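Local coordinates for protein putative efflux transporter (Bacteroides eggerthii, PDB 4L8J) that probably serves as the periplasmic adaptor (membrane fusion) subunit of an efflux system, as in other HlyD-family proteins, at residues A[26-31]-A[236-241]; A[186-191]-A[217-222]; A[191-196]-A[229-234]; A[196-201]-A[223-228]. One frame throughout, in Å; residues are numbered along the deposited sequence.

Contact 1 of 4, residues A[26-31]-A[236-241]; sequences SGMVEA and GFTCNI
Gly27 and Cys239 head a set of four backbone hydrogen bonds that join 26-31 to 236-241 in antiparallel fashion. The two form a hydrogen-bonded pair, with Gly27 N to Cys239 O at 3.0 Å and the return bond from Cys239 N to Gly27 O at 3.1 Å; the returning donor stands well above the carbonyl plane of Gly27. Val29 N reaches Phe237 O at 2.9 Å, nearly along the C=O axis, and where the strand pairing ends Gly236 N still finds Val29 O at 2.9 Å in an almost straight bond. Gly236 has a positive phi of 94°, where a CB would press on the preceding carbonyl O, so that glycine suits the position.

Weaker CA-H...O contacts fill in between these bonds, such as Thr238 CA to Gly27 O at 3.3 Å.

Side-chain packing lies on both faces. On the face of Ser26, Met28 (a selenomethionine) and Thr238, the Met28 chain runs extended and then bends at chi3 (-79°), which brings CE to Thr238 CG2 at 3.9 Å. On the other face Ile241 CD1 comes to 3.5 Å from Gly27 N, lying where a side chain at position 27 would have to go. Val29 and Phe237 run side by side, CG2 against CB.

Thr238 OG1 is hydrogen-bonded to Asp191. Strand 20-29 and strand 238-246 here close the six-stranded antiparallel barrel: beyond the first lies strand 166-171, beyond the second strand 185-190, and Cys239 and Ile241 pack on side chains from both of these strands.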
loop_
_atom_site.group_PDB
_atom_site.type_symbol
_atom_site.label_atom_id
_atom_site.label_comp_id
_atom_site.label_asym_id
_atom_site.label_seq_id
_atom_site.Cartn_x
_atom_site.Cartn_y
_atom_site.Cartn_z
ATOM N N SER A 26 -5.856 -25.431 18.634
ATOM C CA SER A 26 -6.415 -26.472 19.472
ATOM C C SER A 26 -5.275 -27.063 20.282
ATOM O O SER A 26 -4.200 -27.345 19.751
ATOM C CB SER A 26 -7.116 -27.548 18.638
ATOM O OG SER A 26 -8.209 -26.971 17.951
ATOM N N GLY A 27 -5.532 -27.234 21.560
ATOM C CA GLY A 27 -4.580 -27.769 22.507
ATOM C C GLY A 27 -5.219 -28.725 23.475
ATOM O O GLY A 27 -6.436 -28.967 23.442
HETATM N N MSE A 28 -4.392 -29.259 24.345
HETATM C CA MSE A 28 -4.825 -30.249 25.291
HETATM C C MSE A 28 -4.129 -30.061 26.605
HETATM O O MSE A 28 -2.953 -29.706 26.637
HETATM C CB MSE A 28 -4.511 -31.642 24.701
HETATM C CG MSE A 28 -5.060 -32.797 25.497
HETATM SE SE MSE A 28 -4.691 -34.469 24.587
HETATM C CE MSE A 28 -6.126 -34.412 23.246
ATOM N N VAL A 29 -4.853 -30.307 27.688
ATOM C CA VAL A 29 -4.320 -30.263 29.043
ATOM C C VAL A 29 -3.386 -31.458 29.176
ATOM O O VAL A 29 -3.761 -32.574 28.826
ATOM C CB VAL A 29 -5.436 -30.232 30.111
ATOM C CG1 VAL A 29 -4.859 -30.242 31.530
ATOM C CG2 VAL A 29 -6.319 -29.003 29.899
ATOM N N GLU A 30 -2.145 -31.195 29.599
ATOM C CA GLU A 30 -1.105 -32.199 29.739
ATOM C C GLU A 30 -1.375 -33.128 30.881
ATOM O O GLU A 30 -1.939 -32.714 31.900
ATOM C CB GLU A 30 0.275 -31.551 29.929
ATOM C CG GLU A 30 0.886 -31.077 28.618
ATOM C CD GLU A 30 2.404 -31.119 28.520
ATOM O OE1 GLU A 30 3.078 -31.214 29.574
ATOM O OE2 GLU A 30 2.921 -31.039 27.381
ATOM N N ALA A 31 -0.974 -34.402 30.708
ATOM C CA ALA A 31 -1.096 -35.399 31.762
ATOM C C ALA A 31 -0.183 -35.029 32.923
ATOM O O ALA A 31 0.840 -34.374 32.717
ATOM C CB ALA A 31 -0.745 -36.778 31.228
ATOM N N GLY A 236 -6.044 -34.256 29.364
ATOM C CA GLY A 236 -6.777 -34.749 28.211
ATOM C C GLY A 236 -7.866 -33.808 27.729
ATOM O O GLY A 236 -8.286 -33.914 26.573
ATOM N N PHE A 237 -8.341 -32.892 28.618
ATOM C CA PHE A 237 -9.338 -31.859 28.275
ATOM C C PHE A 237 -8.813 -31.014 27.133
ATOM O O PHE A 237 -7.621 -30.687 27.102
ATOM C CB PHE A 237 -9.653 -30.953 29.488
ATOM C CG PHE A 237 -10.764 -31.426 30.407
ATOM C CD1 PHE A 237 -10.935 -32.780 30.687
ATOM C CD2 PHE A 237 -11.605 -30.512 31.032
ATOM C CE1 PHE A 237 -11.964 -33.210 31.529
ATOM C CE2 PHE A 237 -12.618 -30.943 31.896
ATOM C CZ PHE A 237 -12.783 -32.287 32.147
ATOM N N THR A 238 -9.666 -30.702 26.177
ATOM C CA THR A 238 -9.225 -29.909 25.033
ATOM C C THR A 238 -9.651 -28.456 25.220
ATOM O O THR A 238 -10.532 -28.134 26.041
ATOM C CB THR A 238 -9.734 -30.508 23.709
ATOM O OG1 THR A 238 -11.144 -30.655 23.815
ATOM C CG2 THR A 238 -9.088 -31.866 23.382
ATOM N N CYS A 239 -9.008 -27.567 24.451
ATOM C CA CYS A 239 -9.279 -26.151 24.562
ATOM C C CYS A 239 -8.856 -25.435 23.318
ATOM O O CYS A 239 -8.162 -25.997 22.465
ATOM C CB CYS A 239 -8.552 -25.593 25.785
ATOM S SG CYS A 239 -6.744 -25.741 25.692
ATOM N N ASN A 240 -9.241 -24.152 23.241
ATOM C CA ASN A 240 -8.801 -23.261 22.191
ATOM C C ASN A 240 -7.781 -22.330 22.787
ATOM O O ASN A 240 -7.953 -21.875 23.914
ATOM C CB ASN A 240 -9.967 -22.475 21.556
ATOM C CG ASN A 240 -9.508 -21.557 20.439
ATOM O OD1 ASN A 240 -9.225 -22.009 19.335
ATOM N ND2 ASN A 240 -9.285 -20.268 20.730
ATOM N N ILE A 241 -6.693 -22.085 22.056
ATOM C CA ILE A 241 -5.652 -21.121 22.457
ATOM C C ILE A 241 -5.678 -20.001 21.457
ATOM O O ILE A 241 -5.423 -20.217 20.270
ATOM C CB ILE A 241 -4.226 -21.697 22.625
ATOM C CG1 ILE A 241 -4.242 -22.918 23.577
ATOM C CG2 ILE A 241 -3.258 -20.613 23.150
ATOM C CD1 ILE A 241 -4.299 -24.206 22.892
#

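Contact 2 of 4, residues A[186-191]-A[217-222]; sequences FKVEFD and VTIIID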
loop_
_atom_site.group_PDB
_atom_site.type_symbol
_atom_site.label_atom_id
_atom_site.label_comp_id
_atom_site.label_asym_id
_atom_site.label_seq_id
_atom_site.Cartn_x
_atom_site.Cartn_y
_atom_site.Cartn_z
ATOM N N PHE A 186 -1.513 -15.139 25.218
ATOM C CA PHE A 186 -2.227 -16.415 25.083
ATOM C C PHE A 186 -3.445 -16.378 25.952
ATOM O O PHE A 186 -3.328 -16.098 27.149
ATOM C CB PHE A 186 -1.345 -17.627 25.480
ATOM C CG PHE A 186 0.007 -17.704 24.815
ATOM C CD1 PHE A 186 1.092 -17.004 25.324
ATOM C CD2 PHE A 186 0.194 -18.474 23.671
ATOM C CE1 PHE A 186 2.345 -17.079 24.706
ATOM C CE2 PHE A 186 1.450 -18.563 23.064
ATOM C CZ PHE A 186 2.511 -17.862 23.580
ATOM N N LYS A 187 -4.611 -16.643 25.356
ATOM C CA LYS A 187 -5.888 -16.696 26.069
ATOM C C LYS A 187 -6.512 -18.057 25.797
ATOM O O LYS A 187 -6.603 -18.468 24.636
ATOM C CB LYS A 187 -6.828 -15.545 25.656
ATOM C CG LYS A 187 -6.251 -14.134 25.819
ATOM C CD LYS A 187 -6.409 -13.562 27.223
ATOM C CE LYS A 187 -5.758 -12.201 27.361
ATOM N NZ LYS A 187 -4.309 -12.317 27.665
ATOM N N VAL A 188 -6.889 -18.771 26.866
ATOM C CA VAL A 188 -7.464 -20.115 26.784
ATOM C C VAL A 188 -8.951 -20.133 27.064
ATOM O O VAL A 188 -9.424 -19.593 28.061
ATOM C CB VAL A 188 -6.735 -21.089 27.752
ATOM C CG1 VAL A 188 -7.375 -22.493 27.749
ATOM C CG2 VAL A 188 -5.260 -21.171 27.412
ATOM N N GLU A 189 -9.655 -20.854 26.220
ATOM C CA GLU A 189 -11.063 -21.144 26.396
ATOM C C GLU A 189 -11.221 -22.676 26.373
ATOM O O GLU A 189 -10.913 -23.288 25.355
ATOM C CB GLU A 189 -11.908 -20.440 25.316
ATOM C CG GLU A 189 -13.403 -20.519 25.630
ATOM C CD GLU A 189 -14.336 -20.034 24.536
ATOM O OE1 GLU A 189 -13.896 -19.904 23.371
ATOM O OE2 GLU A 189 -15.522 -19.798 24.848
ATOM N N PHE A 190 -11.605 -23.295 27.521
ATOM C CA PHE A 190 -11.784 -24.754 27.593
ATOM C C PHE A 190 -13.100 -25.155 26.936
ATOM O O PHE A 190 -14.124 -24.475 27.136
ATOM C CB PHE A 190 -11.728 -25.269 29.043
ATOM C CG PHE A 190 -10.403 -25.018 29.722
ATOM C CD1 PHE A 190 -9.336 -25.888 29.543
ATOM C CD2 PHE A 190 -10.218 -23.901 30.530
ATOM C CE1 PHE A 190 -8.115 -25.652 30.169
ATOM C CE2 PHE A 190 -8.986 -23.658 31.138
ATOM C CZ PHE A 190 -7.947 -24.539 30.961
ATOM N N ASP A 191 -13.066 -26.229 26.128
ATOM C CA ASP A 191 -14.242 -26.777 25.445
ATOM C C ASP A 191 -15.341 -27.189 26.454
ATOM O O ASP A 191 -16.514 -27.045 26.143
ATOM C CB ASP A 191 -13.843 -27.996 24.580
ATOM C CG ASP A 191 -12.925 -27.659 23.405
ATOM O OD1 ASP A 191 -12.802 -26.457 23.070
ATOM O OD2 ASP A 191 -12.388 -28.597 22.783
ATOM N N VAL A 217 4.424 -26.097 21.865
ATOM C CA VAL A 217 4.360 -24.995 22.825
ATOM C C VAL A 217 3.711 -25.498 24.107
ATOM O O VAL A 217 2.697 -26.182 24.048
ATOM C CB VAL A 217 3.562 -23.775 22.265
ATOM C CG1 VAL A 217 3.593 -22.599 23.255
ATOM C CG2 VAL A 217 4.072 -23.309 20.893
ATOM N N THR A 218 4.225 -25.066 25.255
ATOM C CA THR A 218 3.599 -25.318 26.549
ATOM C C THR A 218 3.264 -23.972 27.171
ATOM O O THR A 218 4.105 -23.082 27.206
ATOM C CB THR A 218 4.457 -26.206 27.469
ATOM O OG1 THR A 218 4.728 -27.415 26.776
ATOM C CG2 THR A 218 3.718 -26.579 28.745
ATOM N N ILE A 219 2.022 -23.823 27.639
ATOM C CA ILE A 219 1.570 -22.620 28.302
ATOM C C ILE A 219 1.007 -23.032 29.675
ATOM O O ILE A 219 0.672 -24.201 29.867
ATOM C CB ILE A 219 0.561 -21.791 27.464
ATOM C CG1 ILE A 219 -0.724 -22.610 27.130
ATOM C CG2 ILE A 219 1.219 -21.202 26.203
ATOM C CD1 ILE A 219 -1.891 -21.750 26.523
ATOM N N ILE A 220 0.929 -22.080 30.623
ATOM C CA ILE A 220 0.383 -22.316 31.963
ATOM C C ILE A 220 -0.690 -21.269 32.250
ATOM O O ILE A 220 -0.504 -20.083 31.954
ATOM C CB ILE A 220 1.482 -22.345 33.056
ATOM C CG1 ILE A 220 2.491 -23.460 32.784
ATOM C CG2 ILE A 220 0.873 -22.516 34.476
ATOM C CD1 ILE A 220 3.801 -23.251 33.493
ATOM N N ILE A 221 -1.824 -21.711 32.801
ATOM C CA ILE A 221 -2.906 -20.796 33.182
ATOM C C ILE A 221 -2.380 -19.876 34.291
ATOM O O ILE A 221 -1.769 -20.343 35.273
ATOM C CB ILE A 221 -4.188 -21.565 33.599
ATOM C CG1 ILE A 221 -4.731 -22.440 32.424
ATOM C CG2 ILE A 221 -5.260 -20.599 34.140
ATOM C CD1 ILE A 221 -5.382 -21.677 31.260
ATOM N N ASP A 222 -2.544 -18.568 34.067
ATOM C CA ASP A 222 -2.078 -17.509 34.943
ATOM C C ASP A 222 -3.171 -16.467 35.016
ATOM O O ASP A 222 -3.126 -15.438 34.328
ATOM C CB ASP A 222 -0.762 -16.939 34.400
ATOM C CG ASP A 222 -0.025 -16.047 35.373
ATOM O OD1 ASP A 222 -0.543 -15.832 36.492
ATOM O OD2 ASP A 222 1.084 -15.581 35.024
#
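Ile219 and Val188 meet at the tight centre of this contact, where Val188 CG2 and Ile219 CD1 approach to 3.5 Å, the two side chains passing alongside and pointing opposite ways. Next to them Ile219 turns its other branch, CG2, over one face of the Phe186 ring, 4.0 Å from the centroid and 15° off the normal, a CH-pi contact displaced toward the rim. A chi1 of 60° explains how one isoleucine serves both neighbours: CG1 sits between the backbone N and the carbonyl carbon and carries CD1 to the valine, while CG2 is left for the ring.

Strands 185-190 and 215-221 are not neighbours in the sheet; strand 198-205 runs between them. Their axes cross at 73° and come no closer than 8.7 Å, so they meet through side chains across the interior of the closed, six-stranded antiparallel barrel. Ile167 and Ile241, from two further strands, also pack on Ile219.

Toward the 221 end the contact opens to solvent: Ile221 is partly exposed, whereas Val188 and Phe190, which it touches, are buried. Ile221 CD1 lies 3.8 Å from Val188 CB, the two side chains crossing at about a right angle, and 3.9 Å from Phe190 CZ, which it meets obliquely. Val188 CG1, by contrast, sits over the centre of the other flat group, 3.8 Å above the Phe190 ring. On the outer side of strand 185-190, Lys187 and Glu189 point away from the apolar filling; Glu189 OE2 is hydrogen-bonded to Gly195 N.

Contact 3 of 4, residues A[191-196]-A[229-234]; sequences DTYKGT and TIYDVK
Two loops at one end of the barrel lean together here: the connection between strands 185-190 and 198-205, which includes a type II beta turn from Tyr193 to Thr196, and the long connection leading from strand 215-221 to strand 238-246. Tyr193 carries most of the contact. With CG anti to its carbonyl carbon (chi1 -62°), its ring extends across to residues 230-233, and Tyr231 turns an edge onto one face of it. This T-shaped pair has centroids 5.4 Å apart and planes at 85°, with Tyr231 CD1 3.7 Å from Tyr193 CD1. Tyr231 CA lies over the same face as a CH-pi donor, 4.1 Å from the centroid.

At the far end of the ring, the phenolic OH accepts a hydrogen bond from Asp232 N at 2.9 Å, bent to 138° at the hydrogen. The donating backbone is folded as an inverse gamma turn centred on Asp232, with a weak bond from Val233 N to Tyr231 O. Replacing Tyr193 with an alanine would probably leave Asp232 N without this acceptor and the Tyr231 edge without the face it rests on, opening a gap between the loops.

Val233 CG2 touches the ring of Tyr193 at CE2 from 4.1 Å, and Val233 itself is buried against Phe190 and Leu165. The second tyrosine is also held from the turn: Thr196 CG2 meets Tyr231 CE1 obliquely at 3.5 Å. Beyond the two segments, the Tyr231 ring makes a further edge-to-face pair with Phe198 of the neighbouring strand.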
loop_
_atom_site.group_PDB
_atom_site.type_symbol
_atom_site.label_atom_id
_atom_site.label_comp_id
_atom_site.label_asym_id
_atom_site.label_seq_id
_atom_site.Cartn_x
_atom_site.Cartn_y
_atom_site.Cartn_z
ATOM N N ASP A 191 -13.066 -26.229 26.128
ATOM C CA ASP A 191 -14.242 -26.777 25.445
ATOM C C ASP A 191 -15.341 -27.189 26.454
ATOM O O ASP A 191 -16.514 -27.045 26.143
ATOM C CB ASP A 191 -13.843 -27.996 24.580
ATOM C CG ASP A 191 -12.925 -27.659 23.405
ATOM O OD1 ASP A 191 -12.802 -26.457 23.070
ATOM O OD2 ASP A 191 -12.388 -28.597 22.783
ATOM N N THR A 192 -14.949 -27.660 27.659
ATOM C CA THR A 192 -15.869 -28.078 28.739
ATOM C C THR A 192 -16.487 -26.838 29.463
ATOM O O THR A 192 -17.499 -26.986 30.148
ATOM C CB THR A 192 -15.140 -29.010 29.746
ATOM O OG1 THR A 192 -14.267 -29.900 29.046
ATOM C CG2 THR A 192 -16.104 -29.857 30.577
ATOM N N TYR A 193 -15.886 -25.627 29.298
ATOM C CA TYR A 193 -16.347 -24.398 29.944
ATOM C C TYR A 193 -16.326 -23.226 28.975
ATOM O O TYR A 193 -15.687 -22.193 29.230
ATOM C CB TYR A 193 -15.468 -24.085 31.167
ATOM C CG TYR A 193 -15.523 -25.138 32.242
ATOM C CD1 TYR A 193 -16.598 -25.210 33.124
ATOM C CD2 TYR A 193 -14.481 -26.047 32.408
ATOM C CE1 TYR A 193 -16.636 -26.161 34.142
ATOM C CE2 TYR A 193 -14.516 -27.009 33.415
ATOM C CZ TYR A 193 -15.602 -27.073 34.269
ATOM O OH TYR A 193 -15.634 -28.034 35.252
ATOM N N LYS A 194 -16.997 -23.392 27.839
ATOM C CA LYS A 194 -17.057 -22.356 26.815
ATOM C C LYS A 194 -17.712 -21.061 27.342
ATOM O O LYS A 194 -18.578 -21.107 28.219
ATOM C CB LYS A 194 -17.771 -22.889 25.566
ATOM C CG LYS A 194 -16.771 -23.576 24.637
ATOM C CD LYS A 194 -17.399 -24.302 23.478
ATOM C CE LYS A 194 -16.356 -24.563 22.416
ATOM N NZ LYS A 194 -16.871 -25.418 21.314
ATOM N N GLY A 195 -17.214 -19.927 26.850
ATOM C CA GLY A 195 -17.684 -18.596 27.220
ATOM C C GLY A 195 -16.789 -17.853 28.189
ATOM O O GLY A 195 -16.888 -16.625 28.308
ATOM N N THR A 196 -15.925 -18.584 28.915
ATOM C CA THR A 196 -15.008 -17.948 29.862
ATOM C C THR A 196 -13.573 -18.156 29.355
ATOM O O THR A 196 -13.142 -19.275 29.047
ATOM C CB THR A 196 -15.263 -18.365 31.329
ATOM O OG1 THR A 196 -14.181 -17.910 32.153
ATOM C CG2 THR A 196 -15.471 -19.846 31.502
ATOM N N THR A 229 -12.026 -25.225 41.848
ATOM C CA THR A 229 -13.204 -25.742 42.552
ATOM C C THR A 229 -14.437 -25.509 41.653
ATOM O O THR A 229 -15.384 -26.290 41.718
ATOM C CB THR A 229 -13.375 -25.104 43.945
ATOM O OG1 THR A 229 -13.911 -23.789 43.811
ATOM C CG2 THR A 229 -12.078 -25.074 44.756
ATOM N N ILE A 230 -14.410 -24.432 40.817
ATOM C CA ILE A 230 -15.468 -24.075 39.856
ATOM C C ILE A 230 -15.157 -24.713 38.491
ATOM O O ILE A 230 -16.021 -25.378 37.915
ATOM C CB ILE A 230 -15.645 -22.531 39.727
ATOM C CG1 ILE A 230 -15.979 -21.879 41.083
ATOM C CG2 ILE A 230 -16.686 -22.160 38.651
ATOM C CD1 ILE A 230 -15.677 -20.347 41.150
ATOM N N TYR A 231 -13.934 -24.477 37.961
ATOM C CA TYR A 231 -13.514 -25.006 36.660
ATOM C C TYR A 231 -12.665 -26.256 36.857
ATOM O O TYR A 231 -11.448 -26.172 37.031
ATOM C CB TYR A 231 -12.776 -23.929 35.840
ATOM C CG TYR A 231 -13.559 -22.643 35.714
ATOM C CD1 TYR A 231 -14.589 -22.523 34.788
ATOM C CD2 TYR A 231 -13.278 -21.548 36.530
ATOM C CE1 TYR A 231 -15.317 -21.344 34.670
ATOM C CE2 TYR A 231 -13.999 -20.361 36.421
ATOM C CZ TYR A 231 -15.014 -20.262 35.482
ATOM O OH TYR A 231 -15.747 -19.107 35.377
ATOM N N ASP A 232 -13.334 -27.421 36.839
ATOM C CA ASP A 232 -12.723 -28.730 37.049
ATOM C C ASP A 232 -12.165 -29.252 35.728
ATOM O O ASP A 232 -12.843 -29.965 34.982
ATOM C CB ASP A 232 -13.752 -29.708 37.666
ATOM C CG ASP A 232 -13.147 -30.984 38.206
ATOM O OD1 ASP A 232 -12.261 -30.895 39.089
ATOM O OD2 ASP A 232 -13.573 -32.076 37.763
ATOM N N VAL A 233 -10.925 -28.865 35.437
ATOM C CA VAL A 233 -10.210 -29.221 34.211
ATOM C C VAL A 233 -9.270 -30.379 34.536
ATOM O O VAL A 233 -8.560 -30.329 35.543
ATOM C CB VAL A 233 -9.473 -27.969 33.650
ATOM C CG1 VAL A 233 -8.430 -28.352 32.611
ATOM C CG2 VAL A 233 -10.467 -26.961 33.077
ATOM N N LYS A 234 -9.273 -31.418 33.697
ATOM C CA LYS A 234 -8.450 -32.617 33.903
ATOM C C LYS A 234 -7.504 -32.878 32.720
ATOM O O LYS A 234 -7.819 -32.458 31.604
ATOM C CB LYS A 234 -9.363 -33.863 34.087
ATOM C CG LYS A 234 -10.415 -33.770 35.183
ATOM C CD LYS A 234 -11.484 -34.826 34.985
#

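Contact 4 of 4, residues A[196-201]-A[223-228]; sequences TVFNAR and DAAFDR
Phe198 and Phe226 meet edge to face, the edge of Phe226 directed at the face of Phe198. Their planes stand at 82° and their centroids are 5.0 Å apart. Phe226 CD1 hangs over the centre of the Phe198 ring, 3.5 Å above its plane. Two torsions set up this geometry: Phe198 keeps CG anti to its carbonyl carbon, whereas Phe226 holds CG anti to its backbone N (chi1 -168°). The backbone follows closely behind, with Phe226 CA 3.6 Å from Phe198 CE1, and Ala225 borders the edge of the Phe198 ring through its carbonyl.

Beside the rings, Asp223 points its carboxylate at the strand backbone. Asn199 N gives OD2 a nearly straight hydrogen bond of 2.9 Å, received on the anti lone pair, and Phe198 CA lies 3.4 Å from the same oxygen. The second oxygen turns back into its own loop, where Ala225 N bonds Asp223 OD1 at 3.0 Å. One carboxylate thus grips the strand with one oxygen and its own turn with the other, which fixes its rotation. A leucine in place of Asp223 would probably leave the amides of Asn199 and Ala225 without these acceptors and remove one of the ties between turn and strand.

The amide end of Asn199 is engaged elsewhere, OD1 by one conformer of Lys187 and ND2 by the carbonyl of Asp222. Ile221 and Tyr231 add to the packing round Phe226. The bond from Ala225 N makes Asp223 the head of an Asx turn, superimposed on a type I beta turn from Asp223 to Phe226, by which the chain leaves barrel strand 215-221 and is tied to the adjacent strand 198-205.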
loop_
_atom_site.group_PDB
_atom_site.type_symbol
_atom_site.label_atom_id
_atom_site.label_comp_id
_atom_site.label_asym_id
_atom_site.label_seq_id
_atom_site.Cartn_x
_atom_site.Cartn_y
_atom_site.Cartn_z
ATOM N N THR A 196 -15.925 -18.584 28.915
ATOM C CA THR A 196 -15.008 -17.948 29.862
ATOM C C THR A 196 -13.573 -18.156 29.355
ATOM O O THR A 196 -13.142 -19.275 29.047
ATOM C CB THR A 196 -15.263 -18.365 31.329
ATOM O OG1 THR A 196 -14.181 -17.910 32.153
ATOM C CG2 THR A 196 -15.471 -19.846 31.502
ATOM N N VAL A 197 -12.858 -17.046 29.245
ATOM C CA VAL A 197 -11.511 -16.983 28.713
ATOM C C VAL A 197 -10.531 -16.713 29.850
ATOM O O VAL A 197 -10.780 -15.847 30.694
ATOM C CB VAL A 197 -11.502 -15.888 27.610
ATOM C CG1 VAL A 197 -10.095 -15.486 27.204
ATOM C CG2 VAL A 197 -12.310 -16.332 26.397
ATOM N N PHE A 198 -9.431 -17.479 29.887
ATOM C CA PHE A 198 -8.407 -17.337 30.904
ATOM C C PHE A 198 -7.064 -16.940 30.306
ATOM O O PHE A 198 -6.643 -17.516 29.305
ATOM C CB PHE A 198 -8.236 -18.648 31.697
ATOM C CG PHE A 198 -9.490 -19.126 32.383
ATOM C CD1 PHE A 198 -9.827 -18.665 33.653
ATOM C CD2 PHE A 198 -10.320 -20.070 31.777
ATOM C CE1 PHE A 198 -10.986 -19.130 34.299
ATOM C CE2 PHE A 198 -11.485 -20.505 32.403
ATOM C CZ PHE A 198 -11.806 -20.044 33.666
ATOM N N ASN A 199 -6.367 -16.005 30.957
ATOM C CA ASN A 199 -5.032 -15.623 30.558
ATOM C C ASN A 199 -4.084 -16.777 30.853
ATOM O O ASN A 199 -4.253 -17.519 31.832
ATOM C CB ASN A 199 -4.585 -14.343 31.297
ATOM C CG ASN A 199 -3.191 -13.885 30.916
ATOM O OD1 ASN A 199 -2.953 -13.372 29.808
ATOM N ND2 ASN A 199 -2.227 -14.142 31.794
ATOM N N ALA A 200 -3.091 -16.933 30.000
ATOM C CA ALA A 200 -2.109 -17.973 30.170
ATOM C C ALA A 200 -0.765 -17.386 29.879
ATOM O O ALA A 200 -0.680 -16.412 29.131
ATOM C CB ALA A 200 -2.407 -19.142 29.228
ATOM N N ARG A 201 0.287 -17.951 30.458
ATOM C CA ARG A 201 1.617 -17.458 30.172
ATOM C C ARG A 201 2.438 -18.531 29.476
ATOM O O ARG A 201 2.233 -19.721 29.701
ATOM C CB ARG A 201 2.328 -16.952 31.448
ATOM C CG ARG A 201 2.569 -18.021 32.506
ATOM C CD ARG A 201 3.550 -17.560 33.574
ATOM N NE ARG A 201 4.273 -18.709 34.127
ATOM C CZ ARG A 201 3.817 -19.465 35.116
ATOM N NH1 ARG A 201 2.658 -19.181 35.696
ATOM N NH2 ARG A 201 4.513 -20.516 35.531
ATOM N N ASP A 223 -4.211 -16.794 35.777
ATOM C CA ASP A 223 -5.403 -15.973 35.883
ATOM C C ASP A 223 -6.060 -16.195 37.238
ATOM O O ASP A 223 -6.352 -17.339 37.595
ATOM C CB ASP A 223 -6.381 -16.320 34.731
ATOM C CG ASP A 223 -7.441 -15.278 34.469
ATOM O OD1 ASP A 223 -8.081 -14.823 35.443
ATOM O OD2 ASP A 223 -7.684 -14.965 33.285
ATOM N N ALA A 224 -6.303 -15.100 37.981
ATOM C CA ALA A 224 -6.929 -15.136 39.310
ATOM C C ALA A 224 -8.330 -15.789 39.268
ATOM O O ALA A 224 -8.683 -16.514 40.204
ATOM C CB ALA A 224 -7.030 -13.725 39.877
ATOM N N ALA A 225 -9.095 -15.568 38.158
ATOM C CA ALA A 225 -10.442 -16.123 37.977
ATOM C C ALA A 225 -10.439 -17.651 37.791
ATOM O O ALA A 225 -11.504 -18.270 37.911
ATOM C CB ALA A 225 -11.133 -15.464 36.797
ATOM N N PHE A 226 -9.262 -18.261 37.519
ATOM C CA PHE A 226 -9.184 -19.706 37.331
ATOM C C PHE A 226 -9.218 -20.425 38.668
ATOM O O PHE A 226 -8.176 -20.730 39.259
ATOM C CB PHE A 226 -7.952 -20.137 36.504
ATOM C CG PHE A 226 -8.039 -21.586 36.076
ATOM C CD1 PHE A 226 -9.021 -22.008 35.186
ATOM C CD2 PHE A 226 -7.149 -22.527 36.571
ATOM C CE1 PHE A 226 -9.115 -23.346 34.804
ATOM C CE2 PHE A 226 -7.232 -23.864 36.178
ATOM C CZ PHE A 226 -8.223 -24.267 35.303
ATOM N N ASP A 227 -10.448 -20.660 39.147
ATOM C CA ASP A 227 -10.771 -21.360 40.390
ATOM C C ASP A 227 -11.062 -22.811 40.020
ATOM O O ASP A 227 -12.042 -23.082 39.318
ATOM C CB ASP A 227 -11.983 -20.670 41.045
ATOM C CG ASP A 227 -12.272 -21.015 42.493
ATOM O OD1 ASP A 227 -11.827 -22.097 42.953
ATOM O OD2 ASP A 227 -12.980 -20.226 43.157
ATOM N N ARG A 228 -10.181 -23.733 40.431
ATOM C CA ARG A 228 -10.294 -25.153 40.076
ATOM C C ARG A 228 -11.441 -25.871 40.818
ATOM O O ARG A 228 -11.822 -26.977 40.418
ATOM C CB ARG A 228 -8.962 -25.877 40.283
ATOM C CG ARG A 228 -7.887 -25.379 39.319
ATOM C CD ARG A 228 -6.571 -26.111 39.469
ATOM N NE ARG A 228 -6.607 -27.413 38.808
ATOM C CZ ARG A 228 -5.540 -28.025 38.310
ATOM N NH1 ARG A 228 -4.347 -27.444 38.365
ATOM N NH2 ARG A 228 -5.662 -29.207 37.717
#

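How the contacts relate
Followed from the N terminus, the chain leaves strand 20-29 and returns only some 200 residues later at strand 238-246, where contact 1 closes the barrel; the other three contacts are nested inside that long loop. Contact 2 joins strands 185-190 and 215-221 through the barrel interior. It crosses both contact 3 and contact 4, since their segments alternate with its own. Contact 4 is nested within contact 3, and both fasten the long 222-237 connection, one to strand 198-205 and the other to the preceding loop. Shared residues join neighbours: Asp191 belongs to contacts 2 and 3, Thr196 to contacts 3 and 4.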